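Local coordinates for mandelate racemase / muconate lactonizing enzyme family protein (Agrobacterium tumefaciens, PDB 4DXK) that belongs to the mandelate racemase subgroup of the enolase superfamily, binds a sodium ion, and may act as a lyase or isomerase on a substrate not yet established, at residues A[198-203]-A[211-216]; A[238-243]-A[338-343]; A[254-257]-A[263-266]; A[290-295]-A[330-335]; A[324-329]-A[359-364]. All coordinates share one frame; numbering follows the deposited sequence.

Contact 1: residues A[198-203]-A[211-216]. With NA (sodium ion), chain C.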
# COMPACT_ATOMS: atom_id res chain seq x y z
N GLU A 198 18.06 -34.60 9.06
CA GLU A 198 19.10 -35.32 9.78
C GLU A 198 20.54 -34.78 9.63
O GLU A 198 21.27 -34.76 10.62
CB GLU A 198 19.01 -36.82 9.48
CG GLU A 198 17.73 -37.44 10.03
CD GLU A 198 17.73 -38.95 10.01
OE1 GLU A 198 18.19 -39.53 9.00
OE2 GLU A 198 17.27 -39.56 11.00
N PRO A 199 20.94 -34.32 8.43
CA PRO A 199 22.29 -33.74 8.37
C PRO A 199 22.46 -32.53 9.30
O PRO A 199 23.56 -32.33 9.82
CB PRO A 199 22.41 -33.29 6.91
CG PRO A 199 21.49 -34.20 6.17
CD PRO A 199 20.35 -34.48 7.09
N PHE A 200 21.42 -31.73 9.46
CA PHE A 200 21.50 -30.58 10.36
C PHE A 200 21.70 -31.05 11.81
O PHE A 200 22.52 -30.48 12.54
CB PHE A 200 20.24 -29.72 10.24
CG PHE A 200 20.04 -29.16 8.86
CD1 PHE A 200 20.61 -27.95 8.50
CD2 PHE A 200 19.30 -29.86 7.91
CE1 PHE A 200 20.43 -27.43 7.22
CE2 PHE A 200 19.12 -29.35 6.64
CZ PHE A 200 19.69 -28.14 6.29
N GLU A 201 20.96 -32.07 12.21
CA GLU A 201 21.10 -32.66 13.54
C GLU A 201 22.52 -33.15 13.75
O GLU A 201 23.13 -32.90 14.79
CB GLU A 201 20.13 -33.83 13.70
CG GLU A 201 18.67 -33.43 13.72
CD GLU A 201 17.75 -34.55 13.28
OE1 GLU A 201 18.06 -35.73 13.55
OE2 GLU A 201 16.71 -34.24 12.67
N LYS A 202 23.04 -33.86 12.76
CA LYS A 202 24.37 -34.45 12.87
C LYS A 202 25.46 -33.38 12.95
O LYS A 202 26.39 -33.49 13.74
CB LYS A 202 24.63 -35.43 11.71
CG LYS A 202 23.65 -36.61 11.67
CD LYS A 202 24.09 -37.69 10.68
CE LYS A 202 22.89 -38.33 9.98
NZ LYS A 202 21.90 -38.89 10.94
N ILE A 203 25.34 -32.32 12.15
CA ILE A 203 26.31 -31.24 12.21
C ILE A 203 26.29 -30.54 13.56
O ILE A 203 27.34 -30.31 14.17
CB ILE A 203 26.07 -30.19 11.09
CG1 ILE A 203 26.35 -30.81 9.72
CG2 ILE A 203 26.95 -28.97 11.31
CD1 ILE A 203 25.78 -30.01 8.56
N MET A 211 29.74 -23.61 13.55
CA MET A 211 29.62 -23.67 12.09
C MET A 211 28.36 -22.98 11.60
O MET A 211 27.26 -23.33 12.03
CB MET A 211 29.58 -25.14 11.64
CG MET A 211 29.42 -25.34 10.15
SD MET A 211 30.88 -24.84 9.23
CE MET A 211 32.03 -26.12 9.74
N ASP A 212 28.50 -22.02 10.68
CA ASP A 212 27.32 -21.49 9.98
C ASP A 212 26.88 -22.52 8.95
O ASP A 212 27.72 -23.06 8.23
CB ASP A 212 27.65 -20.17 9.27
CG ASP A 212 28.03 -19.05 10.22
OD1 ASP A 212 27.40 -18.94 11.30
OD2 ASP A 212 28.95 -18.29 9.88
N ILE A 213 25.58 -22.81 8.90
CA ILE A 213 25.07 -23.76 7.92
C ILE A 213 24.17 -23.04 6.94
O ILE A 213 23.08 -22.56 7.29
CB ILE A 213 24.26 -24.91 8.57
CG1 ILE A 213 25.06 -25.59 9.69
CG2 ILE A 213 23.86 -25.93 7.51
CD1 ILE A 213 24.26 -26.62 10.47
N MET A 214 24.64 -22.95 5.70
CA MET A 214 23.86 -22.40 4.60
C MET A 214 23.05 -23.52 3.96
O MET A 214 23.54 -24.64 3.84
CB MET A 214 24.79 -21.80 3.56
CG MET A 214 25.55 -20.59 4.07
SD MET A 214 27.22 -20.58 3.43
CE MET A 214 27.84 -19.09 4.20
N VAL A 215 21.82 -23.21 3.56
CA VAL A 215 20.99 -24.21 2.90
C VAL A 215 20.72 -23.76 1.48
O VAL A 215 20.23 -22.65 1.24
CB VAL A 215 19.66 -24.40 3.62
CG1 VAL A 215 18.93 -25.59 3.03
CG2 VAL A 215 19.90 -24.61 5.11
N GLU A 216 21.05 -24.64 0.55
CA GLU A 216 20.81 -24.44 -0.86
C GLU A 216 19.58 -25.24 -1.26
O GLU A 216 19.48 -26.42 -0.90
CB GLU A 216 22.02 -24.99 -1.61
CG GLU A 216 21.78 -25.18 -3.06
CD GLU A 216 21.77 -23.86 -3.76
OE1 GLU A 216 20.68 -23.29 -3.95
OE2 GLU A 216 22.88 -23.39 -4.07
NA NA C . 23.54 -21.84 -5.43
O HOH W 1 21.28 -21.81 -6.01
O HOH W 2 23.82 -23.46 -7.12
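Phe-200 turns the edge of its ring to Val-215, and the two side chains cross at about a right angle. CE1 of Phe-200 lies 3.6 Å from CG2 of Val-215. The ring carbon CZ of Phe-200 is almost as near that methyl, at 3.7 Å. Ile-213 comes to the same ring obliquely, with its CG2 3.8 Å from Phe-200 CE1. Its other branch serves a second partner. CG1 of Ile-213 sits beside the backbone N and opposite the carbonyl carbon (chi1 -53°), which sends CD1 toward the helix. There it meets Ile-203 tip to tip, with Ile-213 CD1 3.7 Å from Ile-203 CG2. Ile-213 thus touches both helix residues, one with each branch. All four side chains are buried, and the contact is wholly apolar. Phe-200 also touches Ile-173 on the neighbouring strand. At the end of the segment, Glu-216 binds sodium through OE2 at 2.2 Å, while its OE1 accepts from a metal-bound water. The axes of helical segment 198-203 and strand 212-216 run nearly antiparallel, at 170°. This is helix-on-strand packing of a TIM barrel, with a metal ligand at the C-terminal end of the strand, as in the enolase superfamily.

Contact 2: residues A[238-243]-A[338-343]. With NA (sodium ion), chain C.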
# COMPACT_ATOMS: atom_id res chain seq x y z
N THR A 238 19.83 -22.04 10.94
CA THR A 238 20.42 -21.93 9.61
C THR A 238 20.83 -20.49 9.29
O THR A 238 20.24 -19.54 9.81
CB THR A 238 19.47 -22.49 8.55
OG1 THR A 238 18.19 -21.84 8.68
CG2 THR A 238 19.30 -23.99 8.74
N PHE A 239 21.84 -20.34 8.46
CA PHE A 239 22.43 -19.03 8.20
C PHE A 239 21.73 -18.30 7.06
O PHE A 239 21.46 -17.10 7.15
CB PHE A 239 23.92 -19.21 7.87
CG PHE A 239 24.68 -17.92 7.78
CD1 PHE A 239 24.92 -17.16 8.91
CD2 PHE A 239 25.14 -17.46 6.55
CE1 PHE A 239 25.64 -15.97 8.83
CE2 PHE A 239 25.87 -16.28 6.47
CZ PHE A 239 26.11 -15.53 7.61
N TRP A 240 21.45 -19.01 5.98
CA TRP A 240 20.66 -18.46 4.88
C TRP A 240 19.92 -19.57 4.16
O TRP A 240 20.32 -20.73 4.25
CB TRP A 240 21.50 -17.58 3.96
CG TRP A 240 22.42 -18.20 2.92
CD1 TRP A 240 22.16 -19.25 2.07
CD2 TRP A 240 23.71 -17.70 2.56
NE1 TRP A 240 23.23 -19.44 1.22
CE2 TRP A 240 24.19 -18.50 1.49
CE3 TRP A 240 24.52 -16.67 3.04
CZ2 TRP A 240 25.45 -18.29 0.92
CZ3 TRP A 240 25.75 -16.45 2.45
CH2 TRP A 240 26.20 -17.26 1.41
N HIS A 241 18.84 -19.20 3.47
CA HIS A 241 18.06 -20.13 2.66
C HIS A 241 18.13 -19.64 1.23
O HIS A 241 17.52 -18.62 0.87
CB HIS A 241 16.61 -20.19 3.15
CG HIS A 241 16.45 -20.85 4.48
ND1 HIS A 241 15.24 -20.93 5.14
CD2 HIS A 241 17.36 -21.46 5.29
CE1 HIS A 241 15.41 -21.56 6.29
NE2 HIS A 241 16.68 -21.89 6.41
N GLU A 242 18.90 -20.36 0.42
CA GLU A 242 19.26 -19.91 -0.91
C GLU A 242 18.33 -20.49 -1.96
O GLU A 242 18.10 -21.71 -2.01
CB GLU A 242 20.70 -20.31 -1.20
CG GLU A 242 21.25 -19.84 -2.55
CD GLU A 242 22.73 -20.13 -2.69
OE1 GLU A 242 23.42 -20.32 -1.67
OE2 GLU A 242 23.23 -20.19 -3.84
N ASP A 243 17.80 -19.61 -2.81
CA ASP A 243 16.93 -20.00 -3.91
C ASP A 243 15.84 -20.99 -3.47
O ASP A 243 15.70 -22.07 -4.03
CB ASP A 243 17.76 -20.54 -5.08
CG ASP A 243 18.56 -19.45 -5.76
OD1 ASP A 243 18.10 -18.31 -5.73
OD2 ASP A 243 19.64 -19.73 -6.31
N ASN A 338 30.58 -4.40 1.29
CA ASN A 338 29.54 -5.29 1.80
C ASN A 338 29.68 -6.74 1.35
O ASN A 338 28.74 -7.51 1.50
CB ASN A 338 28.14 -4.76 1.44
CG ASN A 338 27.88 -4.76 -0.04
OD1 ASN A 338 28.81 -4.57 -0.83
ND2 ASN A 338 26.63 -4.95 -0.44
N ALA A 339 30.83 -7.14 0.82
CA ALA A 339 31.03 -8.57 0.54
C ALA A 339 31.15 -9.34 1.85
O ALA A 339 31.95 -8.99 2.72
CB ALA A 339 32.26 -8.79 -0.33
N LEU A 340 30.35 -10.39 1.99
CA LEU A 340 30.23 -11.13 3.24
C LEU A 340 31.15 -12.34 3.30
O LEU A 340 31.85 -12.57 4.29
CB LEU A 340 28.78 -11.58 3.39
CG LEU A 340 28.42 -12.42 4.62
CD1 LEU A 340 28.58 -11.62 5.90
CD2 LEU A 340 27.00 -12.93 4.49
N VAL A 341 31.10 -13.15 2.25
CA VAL A 341 31.91 -14.35 2.12
C VAL A 341 32.17 -14.58 0.64
O VAL A 341 31.40 -14.12 -0.21
CB VAL A 341 31.20 -15.60 2.66
CG1 VAL A 341 31.28 -15.67 4.18
CG2 VAL A 341 29.75 -15.66 2.18
N GLN A 342 33.24 -15.31 0.34
CA GLN A 342 33.52 -15.75 -1.03
C GLN A 342 33.57 -17.27 -1.07
O GLN A 342 34.54 -17.87 -0.62
CB GLN A 342 34.83 -15.18 -1.56
CG GLN A 342 35.17 -15.70 -2.96
CD GLN A 342 34.05 -15.41 -3.94
OE1 GLN A 342 33.69 -14.25 -4.16
NE2 GLN A 342 33.46 -16.47 -4.52
N GLU A 343 32.51 -17.88 -1.61
CA GLU A 343 32.43 -19.31 -1.82
C GLU A 343 33.64 -19.85 -2.59
O GLU A 343 34.12 -19.19 -3.52
CB GLU A 343 31.18 -19.63 -2.64
CG GLU A 343 30.91 -21.10 -2.78
CD GLU A 343 29.71 -21.41 -3.63
OE1 GLU A 343 29.44 -20.67 -4.60
OE2 GLU A 343 29.01 -22.40 -3.32
NA NA C . 23.54 -21.84 -5.43
O HOH W 1 21.28 -21.81 -6.01
O HOH W 2 23.82 -23.46 -7.12
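Trp-240 and Val-341 form the buried part of this contact. They face each other across it, and CG2 of Val-341 meets the rim of the indole near its plane, 4.0 Å from Trp-240 CH2. Val-341 is modelled in two conformers, and this distance belongs to one of them. The indole is also fixed at its nitrogen. Trp-240 NE1 donates to Glu-242 OE1 over 3.0 Å, with a bent N-H...O angle of 139°. That oxygen is met on its anti side, and it also makes a salt bridge with Lys-172. The Glu-242 chain is extended (chi2 173°), which carries OE2 to the sodium at 2.3 Å. A metal-bound water donates to Asp-243 OD2.

Strand 240-242 is part of the parallel barrel sheet. The weakly bonded strand 342-343 pairs with 115-118, consistent with the closing side of the superfamily barrel. The CA atoms of Phe-239 and Leu-340 are 12.2 Å apart, so side chains bridge the segments. The buried carboxylates do not touch, with Glu-343 OE2 6.2 Å from Glu-242 OE1. Glu-343 OE1 is hydrogen-bonded to the N of the succinimide residue at position 319.

The looser side is partly exposed. Phe-239 offers its ring edge to Leu-340, with CE2 of Phe-239 4.1 Å from CD2 of Leu-340. The same methyl is 4.3 Å from Trp-240 CZ3. Leu-340 also packs on Tyr-187 of a second subunit.

Contact 3: residues A[254-257]-A[263-266]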
# COMPACT_ATOMS: atom_id res chain seq x y z
N THR A 254 7.93 -12.40 -0.65
CA THR A 254 7.45 -11.71 0.55
C THR A 254 6.78 -12.67 1.52
O THR A 254 6.95 -12.59 2.74
CB THR A 254 6.52 -10.53 0.21
OG1 THR A 254 5.30 -11.02 -0.33
CG2 THR A 254 7.20 -9.62 -0.79
N ARG A 255 6.03 -13.62 0.98
CA ARG A 255 5.39 -14.59 1.85
C ARG A 255 6.39 -15.56 2.46
O ARG A 255 6.23 -15.97 3.61
CB ARG A 255 4.33 -15.34 1.08
CG ARG A 255 3.22 -14.40 0.69
CD ARG A 255 2.15 -15.12 -0.02
NE ARG A 255 1.56 -16.18 0.80
CZ ARG A 255 0.60 -16.97 0.34
NH1 ARG A 255 0.18 -16.80 -0.91
NH2 ARG A 255 0.09 -17.92 1.10
N TYR A 256 7.41 -15.92 1.69
CA TYR A 256 8.45 -16.80 2.20
C TYR A 256 9.18 -16.12 3.36
O TYR A 256 9.40 -16.72 4.41
CB TYR A 256 9.42 -17.17 1.09
CG TYR A 256 10.46 -18.16 1.55
CD1 TYR A 256 10.22 -19.52 1.50
CD2 TYR A 256 11.67 -17.72 2.08
CE1 TYR A 256 11.17 -20.43 1.95
CE2 TYR A 256 12.62 -18.63 2.53
CZ TYR A 256 12.37 -19.98 2.45
OH TYR A 256 13.31 -20.88 2.90
N ALA A 257 9.55 -14.86 3.17
CA ALA A 257 10.29 -14.13 4.19
C ALA A 257 9.46 -13.97 5.47
O ALA A 257 10.03 -13.85 6.56
CB ALA A 257 10.72 -12.77 3.67
N PRO A 263 17.45 -15.50 6.58
CA PRO A 263 17.28 -14.63 5.42
C PRO A 263 17.33 -15.41 4.12
O PRO A 263 17.99 -16.46 4.02
CB PRO A 263 18.49 -13.68 5.51
CG PRO A 263 19.49 -14.42 6.34
CD PRO A 263 18.68 -15.20 7.33
N ILE A 264 16.63 -14.89 3.12
CA ILE A 264 16.69 -15.42 1.78
C ILE A 264 18.02 -15.04 1.15
O ILE A 264 18.43 -13.88 1.18
CB ILE A 264 15.57 -14.82 0.92
CG1 ILE A 264 14.20 -15.22 1.48
CG2 ILE A 264 15.69 -15.25 -0.54
CD1 ILE A 264 13.05 -14.44 0.88
N SER A 265 18.69 -16.02 0.55
CA SER A 265 19.84 -15.78 -0.29
C SER A 265 19.36 -15.89 -1.73
O SER A 265 18.84 -16.93 -2.15
CB SER A 265 20.89 -16.83 0.04
OG SER A 265 21.94 -16.88 -0.88
N ALA A 266 19.48 -14.80 -2.49
CA ALA A 266 18.93 -14.73 -3.84
C ALA A 266 19.72 -13.68 -4.62
O ALA A 266 20.03 -12.63 -4.06
CB ALA A 266 17.46 -14.33 -3.80
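Ile-264 sets its CG1 branch against the CD2-CE2 bond of the Tyr-256 ring. CG1 of Ile-264 is 3.6 Å from Tyr-256 CD2 and 3.9 Å from Tyr-256 CE2. The terminal CD1 of Ile-264 follows along, 3.8 Å from Tyr-256 CD2. The approach is oblique to the ring. With chi1 at -63° the long branch of Ile-264 swings to the N side of the backbone and points at the helix. The same CD1 ends 4.0 Å from CB of Ala-257. One isoleucine branch thus touches two successive helix residues. No hydrogen bond crosses the contact.

The polar end of Tyr-256 is held elsewhere. Its OH is hydrogen-bonded to ND1 of His-241, on the strand next to Ile-264. NE2 of that histidine pairs with Thr-238 OG1, so the imidazole is held at both nitrogens. The tyrosine therefore combines an apolar flank toward Ile-264 with a polar tie to the sheet.

Helix 253-259 is the crossover of the beta-alpha-beta unit made with strands 240-242 and 264-266. Its Arg-255 reaches the carbonyl oxygen of Ala-285 in another subunit. Its Tyr-256 reaches inward between the strands and helix 223-232, where Ala-226, Met-227 and Ala-230 touch it.

Contact 4: residues A[290-295]-A[330-335]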
# COMPACT_ATOMS: atom_id res chain seq x y z
N LEU A 290 24.96 -13.38 -6.48
CA LEU A 290 25.06 -13.18 -7.91
C LEU A 290 26.18 -14.08 -8.41
O LEU A 290 27.02 -14.52 -7.62
CB LEU A 290 25.33 -11.72 -8.25
CG LEU A 290 26.55 -11.03 -7.64
CD1 LEU A 290 27.83 -11.36 -8.39
CD2 LEU A 290 26.35 -9.53 -7.61
N ASP A 291 26.18 -14.36 -9.71
CA ASP A 291 27.31 -15.00 -10.36
C ASP A 291 27.75 -14.05 -11.46
O ASP A 291 26.97 -13.73 -12.35
CB ASP A 291 26.88 -16.36 -10.92
CG ASP A 291 28.02 -17.10 -11.60
OD1 ASP A 291 28.63 -16.51 -12.52
OD2 ASP A 291 28.31 -18.26 -11.22
N ILE A 292 29.00 -13.59 -11.38
CA ILE A 292 29.48 -12.58 -12.30
C ILE A 292 29.41 -13.01 -13.75
O ILE A 292 29.31 -12.18 -14.64
CB ILE A 292 30.91 -12.13 -11.96
CG1 ILE A 292 31.88 -13.30 -12.04
CG2 ILE A 292 30.97 -11.47 -10.58
CD1 ILE A 292 33.31 -12.87 -11.86
N SER A 293 29.49 -14.32 -13.99
CA SER A 293 29.44 -14.86 -15.35
C SER A 293 28.03 -15.13 -15.86
O SER A 293 27.86 -15.56 -17.01
CB SER A 293 30.30 -16.13 -15.48
OG SER A 293 29.68 -17.26 -14.90
N TRP A 294 27.03 -14.91 -15.00
CA TRP A 294 25.63 -15.15 -15.32
C TRP A 294 24.79 -13.88 -15.22
O TRP A 294 23.62 -13.90 -15.61
CB TRP A 294 25.01 -16.21 -14.38
CG TRP A 294 25.62 -17.57 -14.48
CD1 TRP A 294 26.43 -18.04 -15.47
CD2 TRP A 294 25.50 -18.64 -13.52
NE1 TRP A 294 26.80 -19.34 -15.20
CE2 TRP A 294 26.24 -19.73 -14.02
CE3 TRP A 294 24.80 -18.80 -12.32
CZ2 TRP A 294 26.33 -20.95 -13.34
CZ3 TRP A 294 24.89 -20.00 -11.64
CH2 TRP A 294 25.64 -21.07 -12.16
N CYS A 295 25.35 -12.78 -14.69
CA CYS A 295 24.54 -11.62 -14.31
C CYS A 295 24.83 -10.36 -15.11
O CYS A 295 24.20 -9.33 -14.85
CB CYS A 295 24.71 -11.30 -12.82
SG CYS A 295 26.27 -10.51 -12.39
N THR A 330 36.65 -13.19 -6.40
CA THR A 330 37.47 -12.83 -5.26
C THR A 330 37.93 -11.37 -5.35
O THR A 330 37.90 -10.66 -4.35
CB THR A 330 38.64 -13.81 -5.08
OG1 THR A 330 38.13 -15.14 -4.95
CG2 THR A 330 39.43 -13.48 -3.83
N HIS A 331 38.30 -10.90 -6.54
CA HIS A 331 38.61 -9.47 -6.71
C HIS A 331 37.42 -8.60 -6.28
O HIS A 331 37.58 -7.62 -5.55
CB HIS A 331 38.97 -9.13 -8.16
CG HIS A 331 40.34 -9.54 -8.57
ND1 HIS A 331 41.45 -8.75 -8.37
CD2 HIS A 331 40.79 -10.67 -9.17
CE1 HIS A 331 42.52 -9.38 -8.83
NE2 HIS A 331 42.15 -10.54 -9.32
N LEU A 332 36.22 -8.95 -6.74
CA LEU A 332 35.03 -8.22 -6.34
C LEU A 332 34.81 -8.25 -4.83
O LEU A 332 34.50 -7.23 -4.21
CB LEU A 332 33.81 -8.77 -7.06
CG LEU A 332 32.46 -8.16 -6.67
CD1 LEU A 332 32.39 -6.67 -6.96
CD2 LEU A 332 31.33 -8.90 -7.37
N SER A 333 35.02 -9.42 -4.23
CA SER A 333 34.84 -9.59 -2.80
C SER A 333 35.88 -8.86 -1.96
O SER A 333 35.61 -8.55 -0.81
CB SER A 333 34.83 -11.08 -2.45
OG SER A 333 33.65 -11.69 -2.93
N LEU A 334 37.07 -8.61 -2.50
CA LEU A 334 38.06 -7.83 -1.76
C LEU A 334 37.77 -6.34 -1.86
O LEU A 334 38.14 -5.57 -0.98
CB LEU A 334 39.48 -8.13 -2.25
CG LEU A 334 39.93 -9.58 -2.07
CD1 LEU A 334 41.40 -9.70 -2.42
CD2 LEU A 334 39.68 -10.13 -0.68
N ASN A 335 37.10 -5.92 -2.93
CA ASN A 335 36.75 -4.52 -3.08
C ASN A 335 35.45 -4.11 -2.38
O ASN A 335 35.40 -3.12 -1.67
CB ASN A 335 36.64 -4.12 -4.55
CG ASN A 335 35.94 -2.81 -4.72
OD1 ASN A 335 34.75 -2.77 -5.07
ND2 ASN A 335 36.63 -1.73 -4.40
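Asp-291 OD1 is gripped by two groups of Ser-293. The backbone N of Ser-293 donates to it over 2.8 Å, nearly in line with the C-O bond of the carboxylate. The hydroxyl OG of Ser-293 donates to OD1 over 2.7 Å, from the syn side and 26° out of the carboxylate plane. The backbone bond makes an Asx turn, just past the C-terminal end of barrel strand 287-290. The other oxygen, Asp-291 OD2, is hydrogen-bonded to ND1 of His-318, which follows the next strand. Such an Asp-His pair at the ends of successive strands resembles the dyad known from mandelate racemase.

The contact with helix 323-335 is apolar and small. Ile-292 and Leu-332 pass alongside each other, pointing opposite ways, with Ile-292 CG2 4.1 Å from Leu-332 CD2. CG1 of Ile-292 lies between the backbone N and the carbonyl carbon (chi1 60°), and this turns the CG2 methyl to Leu-332. From the strand end, CD1 of Leu-290 comes to the same Leu-332 CD2 at 4.4 Å. One methyl group thus serves both partners. All three residues are buried, and each also touches Ala-301 of helix 297-310. Ile-292 further packs on Val-325 and Ala-328 of helix 323-335. On the polar side, Trp-294 puts one face under the aspartate: Asp-291 OD2 lies 3.5 Å above the plane of its ring, over the centre.

Contact 5: residues A[324-329]-A[359-364]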
# COMPACT_ATOMS: atom_id res chain seq x y z
N VAL A 324 38.46 -18.97 -13.35
CA VAL A 324 38.44 -17.54 -13.65
C VAL A 324 37.30 -16.84 -12.90
O VAL A 324 37.48 -15.77 -12.34
CB VAL A 324 38.37 -17.26 -15.17
CG1 VAL A 324 38.20 -15.78 -15.45
CG2 VAL A 324 39.61 -17.81 -15.86
N VAL A 325 36.13 -17.47 -12.88
CA VAL A 325 35.02 -16.92 -12.10
C VAL A 325 35.37 -16.86 -10.62
O VAL A 325 35.09 -15.87 -9.97
CB VAL A 325 33.68 -17.66 -12.36
CG1 VAL A 325 32.62 -17.28 -11.33
CG2 VAL A 325 33.19 -17.32 -13.75
N LEU A 326 35.99 -17.90 -10.08
CA LEU A 326 36.42 -17.84 -8.69
C LEU A 326 37.36 -16.65 -8.47
O LEU A 326 37.21 -15.89 -7.51
CB LEU A 326 37.08 -19.15 -8.26
CG LEU A 326 37.70 -19.12 -6.86
CD1 LEU A 326 36.66 -18.89 -5.77
CD2 LEU A 326 38.48 -20.40 -6.58
N CYS A 327 38.33 -16.49 -9.36
CA CYS A 327 39.30 -15.43 -9.20
C CYS A 327 38.68 -14.03 -9.32
O CYS A 327 38.88 -13.17 -8.46
CB CYS A 327 40.43 -15.60 -10.21
SG CYS A 327 41.67 -14.33 -10.06
N ALA A 328 37.94 -13.78 -10.40
CA ALA A 328 37.32 -12.48 -10.59
C ALA A 328 36.32 -12.17 -9.47
O ALA A 328 36.18 -11.01 -9.04
CB ALA A 328 36.67 -12.40 -11.95
N SER A 329 35.63 -13.19 -8.98
CA SER A 329 34.72 -12.99 -7.86
C SER A 329 35.48 -12.59 -6.60
O SER A 329 34.99 -11.78 -5.80
CB SER A 329 33.91 -14.26 -7.58
OG SER A 329 33.09 -14.57 -8.70
N ALA A 359 47.81 -19.53 -12.32
CA ALA A 359 47.82 -19.21 -10.90
C ALA A 359 46.39 -19.22 -10.40
O ALA A 359 45.46 -19.06 -11.18
CB ALA A 359 48.45 -17.85 -10.65
N LEU A 360 46.23 -19.40 -9.09
CA LEU A 360 44.92 -19.51 -8.48
C LEU A 360 44.83 -18.63 -7.24
O LEU A 360 45.84 -18.34 -6.62
CB LEU A 360 44.64 -20.96 -8.07
CG LEU A 360 44.40 -21.95 -9.21
CD1 LEU A 360 44.41 -23.38 -8.69
CD2 LEU A 360 43.08 -21.65 -9.89
N PRO A 361 43.60 -18.24 -6.87
CA PRO A 361 43.40 -17.62 -5.55
C PRO A 361 43.88 -18.60 -4.50
O PRO A 361 43.81 -19.81 -4.71
CB PRO A 361 41.88 -17.47 -5.46
CG PRO A 361 41.40 -17.50 -6.88
CD PRO A 361 42.34 -18.39 -7.61
N GLU A 362 44.40 -18.09 -3.38
CA GLU A 362 44.89 -18.97 -2.32
C GLU A 362 44.01 -18.90 -1.08
O GLU A 362 43.55 -17.83 -0.69
CB GLU A 362 46.33 -18.61 -1.95
CG GLU A 362 46.89 -19.38 -0.77
CD GLU A 362 48.33 -19.02 -0.45
OE1 GLU A 362 49.06 -18.64 -1.39
OE2 GLU A 362 48.73 -19.11 0.73
N VAL A 363 43.77 -20.06 -0.47
CA VAL A 363 43.03 -20.13 0.78
C VAL A 363 43.99 -20.48 1.91
O VAL A 363 44.77 -21.43 1.80
CB VAL A 363 41.91 -21.19 0.71
CG1 VAL A 363 41.21 -21.32 2.06
CG2 VAL A 363 40.91 -20.85 -0.38
N LYS A 364 43.95 -19.69 2.98
CA LYS A 364 44.76 -19.95 4.17
C LYS A 364 43.91 -19.67 5.39
O LYS A 364 43.36 -18.57 5.53
CB LYS A 364 45.99 -19.04 4.20
CG LYS A 364 46.85 -19.24 5.45
CD LYS A 364 47.78 -18.07 5.70
CE LYS A 364 48.62 -18.31 6.95
NZ LYS A 364 49.57 -17.21 7.24
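Pro-361 brings the one ring of this contact, and it meets the helix with its outer corner. CG of Pro-361 sits 3.8 Å from the backbone CA of Cys-327. It is 4.0 Å from CB of Cys-327, so the ring rests partly on the helix backbone. Leu-326 crosses the proline obliquely, with Leu-326 CG 4.0 Å from Pro-361 CG. Leu-326 CD2 is 4.1 Å from the same Pro-361 CG. CG of Leu-326 extends opposite its backbone N (chi1 173°), which brings the branch point up to the ring. Pro-361 also touches Ile-368 on the neighbouring strand, and Leu-326 shares that partner. Cys-327 flanks the ring, and packs further on Pro-371 and Met-378. The three residues are buried, and only carbon atoms meet.

The helix carries its own polar detail. Val-325 O accepts twice from Ser-329. The backbone N of Ser-329 is 2.9 Å away, and its hydroxyl OG donates over 2.7 Å. The two donors reach Val-325 O from opposite faces of the carbonyl plane. Near the start of the helix, Glu-33 takes the backbone N-H groups of Val-324 and Val-325, one with each carboxylate oxygen.

Just beyond Pro-361, strand 362-364 pairs antiparallel with strand 367-369. The contact is plain packing of the loop that leads into this beta hairpin against helix 323-335 of the alpha/beta-barrel domain.

Overall arrangement
All five contacts lie in the barrel domain, and across the segments all are apolar. Contacts 1 and 3 are alike: each sets a helix on the strand that follows it in the chain. Their strands, 212-216 and 264-266, stand on either side of strand 240-242, which contact 2 uses. Contacts 1 and 2 share the sodium and its two waters, so each combines apolar packing with one metal-binding glutamate. Contact 2 is partly exposed, while the other four are buried. Contacts 4 and 5 share helix 323-335, with centres 11 Å apart. Contact 4 meets the helix from a strand end, and contact 5 from the loop leading into a hairpin.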